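Local coordinates for protein exopolyphosphatase (Cytophaga hutchinsonii, PDB 3MDQ) that probably hydrolyses inorganic polyphosphate from its chain end, releasing orthophosphate, as a member of the Ppx/GppA phosphatase family of the actin-like ATPase clan, at residues Ile6-Leu19 / Ser298-Gly310. Residues are numbered along the deposited sequence; the frame is centred on the assembly and turned at random.
With SO4 (sulfate ion), chain D; SO4 (sulfate ion), chain E.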
loop_
_atom_site.group_PDB
_atom_site.type_symbol
_atom_site.label_atom_id
_atom_site.label_comp_id
_atom_site.label_asym_id
_atom_site.label_seq_id
_atom_site.Cartn_x
_atom_site.Cartn_y
_atom_site.Cartn_z
ATOM N N ILE A 6 12.433 -9.316 -15.028
ATOM C CA ILE A 6 12.294 -9.416 -13.576
ATOM C C ILE A 6 10.823 -9.487 -13.248
ATOM O O ILE A 6 10.038 -8.719 -13.775
ATOM C CB ILE A 6 12.912 -8.190 -12.851
ATOM C CG1 ILE A 6 14.428 -8.166 -13.090
ATOM C CG2 ILE A 6 12.583 -8.218 -11.360
ATOM C CD1 ILE A 6 15.104 -6.899 -12.593
ATOM N N GLY A 7 10.452 -10.403 -12.373
ATOM C CA GLY A 7 9.095 -10.500 -11.874
ATOM C C GLY A 7 9.072 -10.261 -10.362
ATOM O O GLY A 7 9.877 -10.849 -9.624
ATOM N N VAL A 8 8.166 -9.403 -9.899
ATOM C CA VAL A 8 8.011 -9.082 -8.494
ATOM C C VAL A 8 6.567 -9.352 -8.111
ATOM O O VAL A 8 5.651 -8.905 -8.796
ATOM C CB VAL A 8 8.342 -7.592 -8.194
ATOM C CG1 VAL A 8 8.143 -7.294 -6.714
ATOM C CG2 VAL A 8 9.771 -7.245 -8.605
ATOM N N ILE A 9 6.378 -10.074 -6.999
ATOM C CA ILE A 9 5.062 -10.320 -6.404
ATOM C C ILE A 9 5.057 -9.648 -5.015
ATOM O O ILE A 9 5.947 -9.878 -4.199
ATOM C CB ILE A 9 4.729 -11.818 -6.259
ATOM C CG1 ILE A 9 4.672 -12.481 -7.628
ATOM C CG2 ILE A 9 3.408 -12.009 -5.453
ATOM C CD1 ILE A 9 4.688 -14.023 -7.614
ATOM N N ASP A 10 4.040 -8.830 -4.782
ATOM C CA ASP A 10 3.763 -8.212 -3.485
ATOM C C ASP A 10 2.571 -8.945 -2.933
ATOM O O ASP A 10 1.440 -8.774 -3.427
ATOM C CB ASP A 10 3.477 -6.699 -3.701
ATOM C CG ASP A 10 2.961 -5.984 -2.487
ATOM O OD1 ASP A 10 2.835 -6.552 -1.374
ATOM O OD2 ASP A 10 2.649 -4.785 -2.663
HETATM N N MSE A 11 2.795 -9.709 -1.868
HETATM C CA MSE A 11 1.689 -10.438 -1.193
HETATM C C MSE A 11 1.094 -9.572 -0.108
HETATM O O MSE A 11 1.352 -9.784 1.062
HETATM C CB MSE A 11 2.172 -11.747 -0.587
HETATM C CG MSE A 11 2.611 -12.715 -1.623
HETATM SE SE MSE A 11 3.414 -14.338 -0.860
HETATM C CE MSE A 11 1.902 -15.010 0.145
ATOM N N GLY A 12 0.295 -8.614 -0.516
ATOM C CA GLY A 12 -0.319 -7.671 0.423
ATOM C C GLY A 12 -1.468 -8.284 1.192
ATOM O O GLY A 12 -1.965 -9.351 0.874
ATOM N N THR A 13 -1.885 -7.600 2.243
ATOM C CA THR A 13 -2.917 -8.111 3.121
ATOM C C THR A 13 -4.268 -8.238 2.398
ATOM O O THR A 13 -4.989 -9.208 2.578
ATOM C CB THR A 13 -3.030 -7.181 4.369
ATOM O OG1 THR A 13 -1.780 -7.197 5.064
ATOM C CG2 THR A 13 -4.192 -7.569 5.291
ATOM N N ASN A 14 -4.638 -7.256 1.583
ATOM C CA ASN A 14 -5.861 -7.309 0.826
ATOM C C ASN A 14 -5.633 -7.795 -0.599
ATOM O O ASN A 14 -6.377 -8.638 -1.108
ATOM C CB ASN A 14 -6.530 -5.936 0.798
ATOM C CG ASN A 14 -7.098 -5.538 2.119
ATOM O OD1 ASN A 14 -7.112 -6.284 3.094
ATOM N ND2 ASN A 14 -7.542 -4.295 2.177
ATOM N N THR A 15 -4.652 -7.198 -1.262
ATOM C CA THR A 15 -4.453 -7.355 -2.683
ATOM C C THR A 15 -3.054 -7.848 -2.967
ATOM O O THR A 15 -2.075 -7.380 -2.371
ATOM C CB THR A 15 -4.655 -5.999 -3.367
ATOM O OG1 THR A 15 -5.987 -5.531 -3.045
ATOM C CG2 THR A 15 -4.442 -6.092 -4.912
ATOM N N PHE A 16 -2.940 -8.861 -3.850
ATOM C CA PHE A 16 -1.635 -9.323 -4.313
ATOM C C PHE A 16 -1.366 -8.642 -5.645
ATOM O O PHE A 16 -2.274 -8.495 -6.438
ATOM C CB PHE A 16 -1.598 -10.856 -4.560
ATOM C CG PHE A 16 -1.477 -11.717 -3.326
ATOM C CD1 PHE A 16 -1.747 -11.250 -2.069
ATOM C CD2 PHE A 16 -1.142 -13.063 -3.426
ATOM C CE1 PHE A 16 -1.618 -12.058 -0.952
ATOM C CE2 PHE A 16 -1.057 -13.867 -2.309
ATOM C CZ PHE A 16 -1.315 -13.358 -1.061
ATOM N N HIS A 17 -0.102 -8.284 -5.877
ATOM C CA HIS A 17 0.309 -7.616 -7.122
ATOM C C HIS A 17 1.397 -8.382 -7.801
ATOM O O HIS A 17 2.298 -8.937 -7.137
ATOM C CB HIS A 17 0.846 -6.212 -6.817
ATOM C CG HIS A 17 -0.169 -5.312 -6.201
ATOM N ND1 HIS A 17 -1.008 -4.518 -6.955
ATOM C CD2 HIS A 17 -0.518 -5.114 -4.907
ATOM C CE1 HIS A 17 -1.821 -3.854 -6.139
ATOM N NE2 HIS A 17 -1.543 -4.193 -4.896
ATOM N N LEU A 18 1.372 -8.368 -9.134
ATOM C CA LEU A 18 2.386 -8.957 -9.969
ATOM C C LEU A 18 2.872 -7.892 -10.956
ATOM O O LEU A 18 2.097 -7.357 -11.710
ATOM C CB LEU A 18 1.856 -10.150 -10.776
ATOM C CG LEU A 18 2.797 -10.742 -11.828
ATOM C CD1 LEU A 18 4.120 -11.344 -11.249
ATOM C CD2 LEU A 18 2.027 -11.835 -12.616
ATOM N N LEU A 19 4.169 -7.621 -10.915
ATOM C CA LEU A 19 4.821 -6.720 -11.847
ATOM C C LEU A 19 5.918 -7.458 -12.608
ATOM O O LEU A 19 6.819 -8.030 -11.993
ATOM C CB LEU A 19 5.456 -5.563 -11.093
ATOM C CG LEU A 19 6.202 -4.511 -11.925
ATOM C CD1 LEU A 19 5.243 -3.714 -12.756
ATOM C CD2 LEU A 19 6.982 -3.542 -10.964
ATOM N N SER A 298 4.866 1.881 -5.519
ATOM C CA SER A 298 4.853 1.503 -4.128
ATOM C C SER A 298 5.837 0.314 -3.957
ATOM O O SER A 298 6.879 0.284 -4.591
ATOM C CB SER A 298 3.437 1.210 -3.644
ATOM O OG SER A 298 2.827 0.157 -4.341
ATOM N N LEU A 299 5.535 -0.623 -3.067
ATOM C CA LEU A 299 6.497 -1.663 -2.740
ATOM C C LEU A 299 7.065 -2.421 -3.937
ATOM O O LEU A 299 8.274 -2.609 -4.018
ATOM C CB LEU A 299 5.899 -2.680 -1.741
ATOM C CG LEU A 299 6.776 -3.867 -1.367
ATOM C CD1 LEU A 299 8.028 -3.413 -0.648
ATOM C CD2 LEU A 299 5.941 -4.818 -0.471
ATOM N N LYS A 300 6.210 -2.870 -4.850
ATOM C CA LYS A 300 6.687 -3.726 -5.941
ATOM C C LYS A 300 7.718 -3.000 -6.823
ATOM O O LYS A 300 8.727 -3.577 -7.230
ATOM C CB LYS A 300 5.518 -4.279 -6.765
ATOM C CG LYS A 300 4.716 -3.277 -7.560
ATOM C CD LYS A 300 3.320 -3.791 -8.006
ATOM C CE LYS A 300 2.549 -2.767 -8.946
ATOM N NZ LYS A 300 2.332 -1.524 -8.221
ATOM N N GLU A 301 7.463 -1.719 -7.078
ATOM C CA GLU A 301 8.421 -0.906 -7.804
ATOM C C GLU A 301 9.689 -0.639 -6.995
ATOM O O GLU A 301 10.777 -0.626 -7.535
ATOM C CB GLU A 301 7.838 0.409 -8.288
ATOM C CG GLU A 301 6.816 0.252 -9.415
ATOM C CD GLU A 301 5.413 -0.064 -8.982
ATOM O OE1 GLU A 301 5.059 0.024 -7.775
ATOM O OE2 GLU A 301 4.598 -0.418 -9.906
ATOM N N GLY A 302 9.550 -0.435 -5.691
ATOM C CA GLY A 302 10.729 -0.297 -4.877
ATOM C C GLY A 302 11.613 -1.507 -4.866
ATOM O O GLY A 302 12.835 -1.386 -4.846
ATOM N N VAL A 303 11.001 -2.684 -4.855
ATOM C CA VAL A 303 11.746 -3.944 -4.974
ATOM C C VAL A 303 12.504 -4.000 -6.312
ATOM O O VAL A 303 13.712 -4.300 -6.361
ATOM C CB VAL A 303 10.805 -5.154 -4.771
ATOM C CG1 VAL A 303 11.473 -6.459 -5.200
ATOM C CG2 VAL A 303 10.317 -5.222 -3.319
ATOM N N LEU A 304 11.786 -3.722 -7.409
ATOM C CA LEU A 304 12.385 -3.700 -8.747
ATOM C C LEU A 304 13.573 -2.767 -8.796
ATOM O O LEU A 304 14.653 -3.166 -9.244
ATOM C CB LEU A 304 11.345 -3.298 -9.779
ATOM C CG LEU A 304 11.860 -3.000 -11.182
ATOM C CD1 LEU A 304 12.447 -4.239 -11.860
ATOM C CD2 LEU A 304 10.740 -2.358 -12.020
ATOM N N TYR A 305 13.392 -1.535 -8.313
ATOM C CA TYR A 305 14.471 -0.558 -8.489
ATOM C C TYR A 305 15.646 -0.826 -7.540
ATOM O O TYR A 305 16.789 -0.541 -7.880
ATOM C CB TYR A 305 13.945 0.867 -8.411
ATOM C CG TYR A 305 13.288 1.278 -9.704
ATOM C CD1 TYR A 305 14.065 1.689 -10.777
ATOM C CD2 TYR A 305 11.924 1.204 -9.891
ATOM C CE1 TYR A 305 13.491 2.038 -11.998
ATOM C CE2 TYR A 305 11.347 1.524 -11.157
ATOM C CZ TYR A 305 12.146 1.947 -12.170
ATOM O OH TYR A 305 11.580 2.290 -13.394
ATOM N N THR A 306 15.373 -1.427 -6.393
ATOM C CA THR A 306 16.426 -1.882 -5.480
ATOM C C THR A 306 17.259 -2.944 -6.176
ATOM O O THR A 306 18.489 -2.905 -6.167
ATOM C CB THR A 306 15.831 -2.361 -4.132
ATOM O OG1 THR A 306 15.203 -1.246 -3.509
ATOM C CG2 THR A 306 16.885 -2.903 -3.203
HETATM N N MSE A 307 16.583 -3.869 -6.865
HETATM C CA MSE A 307 17.269 -4.917 -7.658
HETATM C C MSE A 307 18.109 -4.290 -8.779
HETATM O O MSE A 307 19.244 -4.689 -8.985
HETATM C CB MSE A 307 16.261 -5.918 -8.236
HETATM C CG MSE A 307 15.678 -6.812 -7.166
HETATM SE SE MSE A 307 14.129 -7.828 -7.844
HETATM C CE MSE A 307 15.197 -9.088 -8.950
ATOM N N LEU A 308 17.542 -3.350 -9.514
ATOM C CA LEU A 308 18.252 -2.692 -10.599
ATOM C C LEU A 308 19.443 -1.877 -10.075
ATOM O O LEU A 308 20.470 -1.751 -10.770
ATOM C CB LEU A 308 17.314 -1.791 -11.425
ATOM C CG LEU A 308 16.171 -2.511 -12.187
ATOM C CD1 LEU A 308 15.257 -1.531 -12.898
ATOM C CD2 LEU A 308 16.776 -3.553 -13.151
ATOM N N ASP A 309 19.334 -1.325 -8.866
ATOM C CA ASP A 309 20.452 -0.608 -8.222
ATOM C C ASP A 309 21.600 -1.578 -7.900
ATOM O O ASP A 309 22.767 -1.136 -7.661
ATOM C CB ASP A 309 20.031 0.068 -6.898
ATOM C CG ASP A 309 19.139 1.301 -7.070
ATOM O OD1 ASP A 309 18.980 1.879 -8.174
ATOM O OD2 ASP A 309 18.551 1.743 -6.033
ATOM N N GLY A 310 21.312 -2.881 -7.852
ATOM C CA GLY A 310 22.271 -3.886 -7.371
ATOM C C GLY A 310 22.370 -4.002 -5.860
ATOM O O GLY A 310 23.484 -4.207 -5.301
HETATM S S SO4 D . -0.540 -4.322 3.209
HETATM O O1 SO4 D . -0.736 -3.775 4.571
HETATM O O2 SO4 D . -1.848 -4.476 2.496
HETATM O O3 SO4 D . 0.326 -3.394 2.461
HETATM O O4 SO4 D . 0.212 -5.530 3.512
HETATM S S SO4 E . -6.082 -2.450 -0.888
HETATM O O1 SO4 E . -7.406 -2.933 -0.377
HETATM O O2 SO4 E . -4.952 -2.682 -0.026
HETATM O O3 SO4 E . -6.172 -0.959 -0.997
HETATM O O4 SO4 E . -5.759 -3.002 -2.214
HETATM O O HOH W 1 3.339 -2.784 -4.452
#
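Lys300 lies across the β-hairpin of Ile6-Leu19, near the N-terminal end of helix 299-309. Its CB sits 4.0 Å from Val8 CG1; CG, squeezed between backbone N and carbonyl carbon (chi1 67°), starts the chain toward strand 15-19, where it meets Leu19 CD2. CD then rests 3.7 Å from His17 CB. A bend at chi4 (-61°) brings NZ into a salt bridge with Glu301, whose OE2 receives it on the syn lone pair at 3.0 Å, while OE1 takes a nearly straight bond from Ser298 N. Further along the helix the contact is apolar: Val8 CG1 packs on Val303 CG1, Ile6 CG2 meets the selenomethionine methyl Met307 CE tip to tip at 3.7 Å, and Ile6 CD1 touches both Leu304 CD1 and Leu308 CD2. At the hairpin end one water joins Asp10 OD2 (2.8 Å), Ser298 OG and Lys300 N. Beyond it Thr13 binds one sulfate through N and OG1, and Asn14 ND2 with Thr15 OG1 a second; both ions probably come from the crystallisation liquor, but are consistent with the phosphate-binding first hairpin of the actin-like ATPase fold. Without direct hydrogen bonds between hairpin and helix, apolar contacts and one bridging water seat the helix on the N-terminal sheet, while the intrahelical salt bridge probably offsets the lysine's buried charge.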